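Local coordinates for protein deseasin MCP-01 (Pseudoalteromonas sp., PDB 3VV3) that degrades collagen as a serine protease of the subtilisin family, probably cleaving peptide bonds with a Ser-His-Asp catalytic triad, at residues K151-M156 and D184-S189; V205-N210 and T243-G248. All coordinates share one frame; numbering follows the deposited sequence.

Contact 1. Residues K151-M156 and D184-S189; sequences KCIDYM and DAITAS
Ile153 meets Ala185, Ile186 and Ser189 across two neighbouring helices, and Asp154, one residue on, reaches the same partner helix at its open edge. With CG2 anti to the backbone N and CG1 beside that N (chi1 -60°), the two branches of Ile153 divide the work. CG2 rests 3.6 Å from Ala185 O and 4.1 Å from Ala185 CB, and also lies alongside Ser189 CB at 4.3 Å. CD1, at the end of the other branch, comes within 4.4 Å of Ile186 CG1. The Ile153 side chain also touches Ile49 of strand 45-50. The short segments run nearly parallel, 16° between their directions, with axes 9.4 Å apart at closest approach. This is how helices 146-161 and 180-191 lie side by side against the parallel sheet of the subtilisin alpha/beta fold, each leading into the next strand, 166-171 and 195-199. Asp154 turns its carboxylate across the groove: OD1 sits 3.9 Å from Ala185 CB and accepts a 2.7 Å hydrogen bond from a water. The same water donates to Ala185 O, which also receives the helix bond from Ser189 N, so a carbonyl already engaged in its helix gains a second donor. Within its own helix, Ser189 OG donates to Ile186 O, tilted 16° from the carbonyl plane, and also pairs with Asn221.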
# COMPACT_ATOMS: atom_id res chain seq x y z
N LYS A 151 18.80 8.95 -9.11
CA LYS A 151 18.75 10.37 -9.47
C LYS A 151 18.32 11.20 -8.26
O LYS A 151 18.85 12.29 -8.03
CB LYS A 151 17.81 10.62 -10.65
CG LYS A 151 18.35 10.11 -11.98
CD LYS A 151 17.32 10.24 -13.10
CE LYS A 151 17.14 11.68 -13.56
NZ LYS A 151 16.18 11.74 -14.72
N CYS A 152 17.36 10.69 -7.50
CA CYS A 152 16.90 11.38 -6.29
C CYS A 152 17.99 11.49 -5.24
O CYS A 152 18.21 12.57 -4.68
CB CYS A 152 15.68 10.67 -5.70
SG CYS A 152 14.16 10.98 -6.63
N ILE A 153 18.66 10.38 -4.96
CA ILE A 153 19.72 10.40 -3.96
C ILE A 153 20.85 11.35 -4.38
O ILE A 153 21.28 12.18 -3.58
CB ILE A 153 20.26 8.98 -3.68
CG1 ILE A 153 19.13 8.10 -3.15
CG2 ILE A 153 21.44 9.04 -2.69
CD1 ILE A 153 19.42 6.61 -3.21
N ASP A 154 21.28 11.26 -5.63
CA ASP A 154 22.30 12.17 -6.15
C ASP A 154 21.86 13.63 -6.01
O ASP A 154 22.67 14.50 -5.68
CB ASP A 154 22.60 11.86 -7.62
CG ASP A 154 23.34 10.54 -7.81
OD1 ASP A 154 23.74 9.89 -6.81
OD2 ASP A 154 23.53 10.15 -8.98
N TYR A 155 20.59 13.91 -6.29
CA TYR A 155 20.08 15.28 -6.20
C TYR A 155 20.18 15.80 -4.77
O TYR A 155 20.64 16.92 -4.54
CB TYR A 155 18.62 15.34 -6.66
CG TYR A 155 17.90 16.66 -6.41
CD1 TYR A 155 18.10 17.75 -7.24
CD2 TYR A 155 16.98 16.79 -5.37
CE1 TYR A 155 17.44 18.96 -7.03
CE2 TYR A 155 16.30 18.00 -5.15
CZ TYR A 155 16.54 19.07 -5.99
OH TYR A 155 15.88 20.26 -5.79
N MET A 156 19.74 14.98 -3.83
CA MET A 156 19.78 15.35 -2.42
C MET A 156 21.21 15.54 -1.93
O MET A 156 21.51 16.47 -1.18
CB MET A 156 19.07 14.27 -1.57
CG MET A 156 17.59 14.09 -1.92
SD MET A 156 16.56 15.47 -1.35
CE MET A 156 14.95 14.90 -1.88
N ASP A 184 26.31 2.43 -4.28
CA ASP A 184 27.30 3.48 -4.48
C ASP A 184 26.70 4.87 -4.23
O ASP A 184 27.38 5.75 -3.70
CB ASP A 184 27.87 3.42 -5.89
CG ASP A 184 28.83 2.26 -6.10
OD1 ASP A 184 29.16 1.55 -5.13
OD2 ASP A 184 29.25 2.06 -7.26
N ALA A 185 25.45 5.07 -4.63
CA ALA A 185 24.78 6.34 -4.40
C ALA A 185 24.63 6.55 -2.90
O ALA A 185 24.80 7.67 -2.38
CB ALA A 185 23.43 6.36 -5.09
N ILE A 186 24.31 5.47 -2.19
CA ILE A 186 24.14 5.54 -0.75
C ILE A 186 25.48 5.80 -0.07
O ILE A 186 25.56 6.57 0.89
CB ILE A 186 23.47 4.27 -0.19
CG1 ILE A 186 22.06 4.15 -0.75
CG2 ILE A 186 23.46 4.29 1.34
CD1 ILE A 186 21.38 2.80 -0.47
N THR A 187 26.53 5.17 -0.58
CA THR A 187 27.87 5.44 -0.08
C THR A 187 28.23 6.92 -0.22
O THR A 187 28.82 7.51 0.69
CB THR A 187 28.92 4.55 -0.76
OG1 THR A 187 28.69 3.19 -0.39
CG2 THR A 187 30.33 4.97 -0.35
N ALA A 188 27.85 7.52 -1.34
CA ALA A 188 28.12 8.93 -1.55
C ALA A 188 27.35 9.78 -0.54
O ALA A 188 27.86 10.79 -0.05
CB ALA A 188 27.79 9.37 -2.97
N SER A 189 26.12 9.37 -0.25
CA SER A 189 25.33 10.09 0.75
C SER A 189 26.00 9.99 2.12
O SER A 189 25.96 10.95 2.90
CB SER A 189 23.88 9.59 0.78
OG SER A 189 23.77 8.34 1.42
O HOH W 1 24.62 10.18 -4.23

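Contact 2. Residues V205-N210 and T243-G248; sequences VDNDQN and TSVDMG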
# COMPACT_ATOMS: atom_id res chain seq x y z
N VAL A 205 8.19 -11.28 6.98
CA VAL A 205 9.23 -12.30 6.93
C VAL A 205 10.55 -11.76 7.47
O VAL A 205 10.71 -10.55 7.67
CB VAL A 205 9.46 -12.83 5.50
CG1 VAL A 205 8.21 -13.57 5.00
CG2 VAL A 205 9.86 -11.70 4.56
N ASP A 206 11.48 -12.68 7.68
CA ASP A 206 12.81 -12.38 8.23
C ASP A 206 13.76 -11.90 7.13
O ASP A 206 14.11 -12.66 6.22
CB ASP A 206 13.34 -13.66 8.90
CG ASP A 206 14.79 -13.55 9.33
OD1 ASP A 206 15.32 -12.42 9.42
OD2 ASP A 206 15.39 -14.62 9.59
N ASN A 207 14.18 -10.64 7.21
CA ASN A 207 15.02 -10.04 6.18
C ASN A 207 16.47 -10.54 6.21
O ASN A 207 17.21 -10.34 5.25
CB ASN A 207 15.00 -8.51 6.26
CG ASN A 207 13.69 -7.92 5.78
OD1 ASN A 207 12.80 -8.63 5.31
ND2 ASN A 207 13.56 -6.60 5.87
N ASP A 208 16.86 -11.18 7.30
CA ASP A 208 18.18 -11.79 7.36
C ASP A 208 18.25 -12.99 6.41
O ASP A 208 19.31 -13.29 5.87
CB ASP A 208 18.55 -12.21 8.79
CG ASP A 208 18.93 -11.02 9.66
OD1 ASP A 208 18.49 -9.89 9.37
OD2 ASP A 208 19.66 -11.22 10.66
N GLN A 209 17.12 -13.67 6.21
CA GLN A 209 17.07 -14.81 5.30
C GLN A 209 16.51 -14.43 3.93
O GLN A 209 16.75 -15.12 2.94
CB GLN A 209 16.20 -15.92 5.89
CG GLN A 209 16.61 -16.35 7.27
CD GLN A 209 17.44 -17.62 7.26
OE1 GLN A 209 17.17 -18.54 6.50
NE2 GLN A 209 18.46 -17.67 8.12
N ASN A 210 15.76 -13.34 3.90
CA ASN A 210 15.07 -12.89 2.70
C ASN A 210 15.33 -11.41 2.50
O ASN A 210 14.50 -10.59 2.87
CB ASN A 210 13.56 -13.12 2.86
CG ASN A 210 13.21 -14.54 3.28
OD1 ASN A 210 13.15 -15.44 2.45
ND2 ASN A 210 12.98 -14.75 4.58
N THR A 243 19.92 -8.79 12.24
CA THR A 243 21.08 -8.00 11.83
C THR A 243 20.74 -6.98 10.75
O THR A 243 21.46 -5.98 10.59
CB THR A 243 22.25 -8.89 11.36
OG1 THR A 243 21.88 -9.59 10.16
CG2 THR A 243 22.63 -9.91 12.45
N SER A 244 19.66 -7.21 10.01
CA SER A 244 19.35 -6.38 8.84
C SER A 244 18.27 -5.32 9.09
O SER A 244 18.03 -4.47 8.23
CB SER A 244 18.95 -7.26 7.65
OG SER A 244 17.71 -7.91 7.88
N VAL A 245 17.62 -5.37 10.24
CA VAL A 245 16.69 -4.31 10.64
C VAL A 245 17.12 -3.78 12.01
O VAL A 245 17.53 -4.56 12.88
CB VAL A 245 15.22 -4.81 10.66
CG1 VAL A 245 14.27 -3.68 11.06
CG2 VAL A 245 14.84 -5.37 9.29
N ASP A 246 17.03 -2.47 12.21
CA ASP A 246 17.67 -1.86 13.37
C ASP A 246 16.76 -1.60 14.57
O ASP A 246 17.18 -1.79 15.72
CB ASP A 246 18.33 -0.54 12.94
CG ASP A 246 19.39 -0.76 11.88
OD1 ASP A 246 20.26 -1.64 12.10
OD2 ASP A 246 19.35 -0.07 10.84
N MET A 247 15.54 -1.15 14.31
CA MET A 247 14.63 -0.75 15.38
C MET A 247 13.22 -0.61 14.82
O MET A 247 13.02 -0.78 13.62
CB MET A 247 15.08 0.57 16.00
CG MET A 247 15.10 1.73 15.00
SD MET A 247 15.61 3.30 15.76
CE MET A 247 14.25 3.59 16.89
N GLY A 248 12.26 -0.29 15.67
CA GLY A 248 10.88 -0.13 15.22
C GLY A 248 10.32 1.24 15.54
O GLY A 248 10.87 1.96 16.36
O HOH W 2 16.34 -5.07 6.07
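Asp208, its carboxylate gripped by the hydroxyls and backbone N-H groups of Thr243 and Ser244, joins the loop after strand 195-199 to the turn that leads into strand 247-250, at one edge of the main sheet. Leaving aside a weak further bond from Thr243 N to OD1, four bonds divide evenly between the Asp208 oxygens. OD2 takes Thr243 N at 2.9 Å through its syn lone pair, while Thr243 OG1, 2.8 Å from OD2, comes from above the carboxylate plane. OD1 is met nearly head-on by Ser244 OG at 2.6 Å and on its syn side by Ser244 N at 3.0 Å, 21° out of plane. Both hydroxyls stand between their own backbone N and carbonyl carbon (chi1 65° in Thr243, 68° in Ser244), which brings each hydroxyl onto the side where its N-H also points at Asp208. An Asx turn shapes the loop just before: Asp206 OD1 accepts from Asp208 N, which is consistent with a fixed backbone at Asp208. In the subtilisin fold, strand 247-250 is the outermost strand at this end of the parallel sheet, and Val245 packs on Ala226 of its neighbour 222-228. Asn207 flanks this hydrogen-bond network. Its CB lies 3.2 Å from Ser244 OG, and its ND2, bonded to Ala200 O, approaches Val245 CG2 at 3.9 Å and reaches Ser244 O through one water.

How the contacts relate
Contact 1 is the more buried of the two, with four of its five touching residues enclosed, whereas contact 2 is only partly buried. Their centres are 23 Å apart and their nearest atoms about 11 Å, so they do not touch. Both belong to the same alpha/beta body: the helix of 184-189 leads into strand 195-199, and the loop of 205-210 follows that strand. Chemistry differs accordingly. Between the helices, apolar branches make the direct contacts and the polar link runs through a water; between the loops, direct hydrogen bonds to one carboxylate dominate and the water is an addition. The buried areas are similar, 168 and 201 Å².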